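PDB 5C2V: hydrazine synthase subunit alpha from Candidatus Kuenenia stuttgartiensis, which joins hydroxylamine made in the gamma subunit to ammonia, yielding hydrazine, as the second half-reaction of the hydrazine synthase complex. Local coordinates for residues D[349-352]-D[357-360]. Numbering follows the deposited sequence.
Sequences LVSY and DFGI. With CA (calcium ion), chain B.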
ATOM      1  N   LEU D 349      20.423 -22.979 -15.370  1.00 63.92           N
ATOM      2  CA  LEU D 349      20.017 -22.716 -16.744  1.00 71.38           C
ATOM      3  C   LEU D 349      18.789 -21.818 -16.750  1.00 82.57           C
ATOM      4  O   LEU D 349      17.791 -22.114 -16.093  1.00 75.14           O
ATOM      5  CB  LEU D 349      19.725 -24.020 -17.490  1.00 69.42           C
ATOM      6  CG  LEU D 349      20.925 -24.813 -18.011  1.00 69.43           C
ATOM      7  CD1 LEU D 349      20.476 -26.157 -18.560  1.00 62.11           C
ATOM      8  CD2 LEU D 349      21.665 -24.020 -19.075  1.00 62.00           C
ATOM      9  N   VAL D 350      18.865 -20.714 -17.486  1.00 72.98           N
ATOM     10  CA  VAL D 350      17.758 -19.769 -17.530  1.00 79.51           C
ATOM     11  C   VAL D 350      17.290 -19.514 -18.957  1.00 70.05           C
ATOM     12  O   VAL D 350      18.077 -19.592 -19.902  1.00 60.37           O
ATOM     13  CB  VAL D 350      18.140 -18.422 -16.880  1.00 60.83           C
ATOM     14  CG1 VAL D 350      18.408 -18.605 -15.394  1.00 76.62           C
ATOM     15  CG2 VAL D 350      19.352 -17.816 -17.573  1.00 61.35           C
ATOM     16  N   SER D 351      16.003 -19.225 -19.113  1.00 64.45           N
ATOM     17  CA  SER D 351      15.500 -18.767 -20.398  1.00 69.99           C
ATOM     18  C   SER D 351      15.464 -17.246 -20.381  1.00 63.82           C
ATOM     19  O   SER D 351      14.873 -16.638 -19.494  1.00 60.06           O
ATOM     20  CB  SER D 351      14.120 -19.346 -20.697  1.00 64.14           C
ATOM     21  OG  SER D 351      13.625 -18.851 -21.928  1.00 72.52           O
ATOM     22  N   TYR D 352      16.110 -16.638 -21.365  1.00 60.52           N
ATOM     23  CA  TYR D 352      16.364 -15.209 -21.332  1.00 61.98           C
ATOM     24  C   TYR D 352      16.114 -14.560 -22.683  1.00 61.17           C
ATOM     25  O   TYR D 352      16.571 -15.052 -23.718  1.00 72.35           O
ATOM     26  CB  TYR D 352      17.803 -14.960 -20.875  1.00 60.69           C
ATOM     27  CG  TYR D 352      18.289 -13.534 -21.001  1.00 64.44           C
ATOM     28  CD1 TYR D 352      17.814 -12.540 -20.158  1.00 71.04           C
ATOM     29  CD2 TYR D 352      19.249 -13.190 -21.944  1.00 67.00           C
ATOM     30  CE1 TYR D 352      18.267 -11.239 -20.262  1.00 61.86           C
ATOM     31  CE2 TYR D 352      19.709 -11.893 -22.054  1.00 62.20           C
ATOM     32  CZ  TYR D 352      19.215 -10.922 -21.210  1.00 58.14           C
ATOM     33  OH  TYR D 352      19.669  -9.628 -21.317  1.00 76.64           O
ATOM     34  N   ASP D 357      14.025 -11.987 -27.966  1.00 90.18           N
ATOM     35  CA  ASP D 357      14.084 -13.370 -28.425  1.00 92.41           C
ATOM     36  C   ASP D 357      14.544 -14.270 -27.279  1.00 72.57           C
ATOM     37  O   ASP D 357      15.692 -14.191 -26.844  1.00 75.18           O
ATOM     38  CB  ASP D 357      15.018 -13.515 -29.626  1.00 88.40           C
ATOM     39  CG  ASP D 357      14.876 -14.860 -30.312  1.00 80.06           C
ATOM     40  OD1 ASP D 357      13.739 -15.369 -30.396  1.00 82.07           O
ATOM     41  OD2 ASP D 357      15.903 -15.411 -30.760  1.00 84.92           O
ATOM     42  N   PHE D 358      13.643 -15.118 -26.792  1.00 58.39           N
ATOM     43  CA  PHE D 358      13.955 -16.011 -25.678  1.00 83.85           C
ATOM     44  C   PHE D 358      14.868 -17.154 -26.105  1.00 81.98           C
ATOM     45  O   PHE D 358      14.645 -17.787 -27.138  1.00 75.39           O
ATOM     46  CB  PHE D 358      12.673 -16.582 -25.061  1.00 76.46           C
ATOM     47  CG  PHE D 358      12.019 -15.669 -24.062  1.00 89.93           C
ATOM     48  CD1 PHE D 358      12.581 -15.476 -22.809  1.00 79.14           C
ATOM     49  CD2 PHE D 358      10.833 -15.019 -24.365  1.00 87.46           C
ATOM     50  CE1 PHE D 358      11.983 -14.640 -21.885  1.00 71.03           C
ATOM     51  CE2 PHE D 358      10.229 -14.183 -23.443  1.00 76.01           C
ATOM     52  CZ  PHE D 358      10.804 -13.995 -22.202  1.00 76.79           C
ATOM     53  N   GLY D 359      15.889 -17.419 -25.297  1.00 81.23           N
ATOM     54  CA  GLY D 359      16.824 -18.496 -25.573  1.00 77.46           C
ATOM     55  C   GLY D 359      17.361 -19.113 -24.297  1.00 74.56           C
ATOM     56  O   GLY D 359      17.111 -18.607 -23.207  1.00 74.34           O
ATOM     57  N   ILE D 360      18.096 -20.212 -24.425  1.00 80.02           N
ATOM     58  CA  ILE D 360      18.657 -20.884 -23.258  1.00 71.71           C
ATOM     59  C   ILE D 360      20.069 -20.385 -22.965  1.00 67.80           C
ATOM     60  O   ILE D 360      20.924 -20.360 -23.850  1.00 70.99           O
ATOM     61  CB  ILE D 360      18.682 -22.412 -23.446  1.00 57.19           C
ATOM     62  CG1 ILE D 360      17.290 -22.921 -23.828  1.00 67.78           C
ATOM     63  CG2 ILE D 360      19.175 -23.096 -22.183  1.00 58.14           C
ATOM     64  CD1 ILE D 360      16.219 -22.592 -22.810  1.00 54.58           C
TER
HETATM   65 CA    CA B 903      15.039 -18.152 -29.435  1.00 65.94          CA
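With OG of Ser351 turned anti to its own nitrogen (chi1 178°) and CG of Phe358 anti to its carbonyl carbon (chi1 -83°), the serine hydroxyl and the phenyl ring come together across the strands, OG lying 3.6 Å from Phe358 CD1. The ring meets this oxygen obliquely and has Tyr352 N in its plane at the edge. The ring also makes a cation-pi interaction with Arg338, while the hydroxyl is satisfied by a hydrogen bond with the carbonyl oxygen of Asp382. Farther along the same side of the sheet, the methyl CD2 of Leu349 touches CG2 of Ile360 at 4.1 Å.

The backbones run antiparallel, and Tyr352 and Gly359 form the hydrogen-bonded pair. Tyr352 N donates to Gly359 O at 2.9 Å, in the carbonyl plane; the return bond from Gly359 N to Tyr352 O is also 2.9 Å, but here the donor stands above the plane of the Tyr352 carbonyl. Tyr352 O additionally accepts a CA-H...O contact from Phe358 CA at 3.4 Å. The aromatic ring of Tyr352 leaves from the other face and meets Tyr337 and Tyr361.

Just before Gly359, the carbonyl oxygen of Phe358 binds a calcium ion at 2.4 Å, with Asp376, Asp377, Trp380 and Asp382 completing the site. The arrangement is a beta hairpin between the two middle strands of a four-stranded antiparallel sheet, consistent with one blade of the six-bladed beta-propeller in the N-terminal domain, with calcium bound beside its turn.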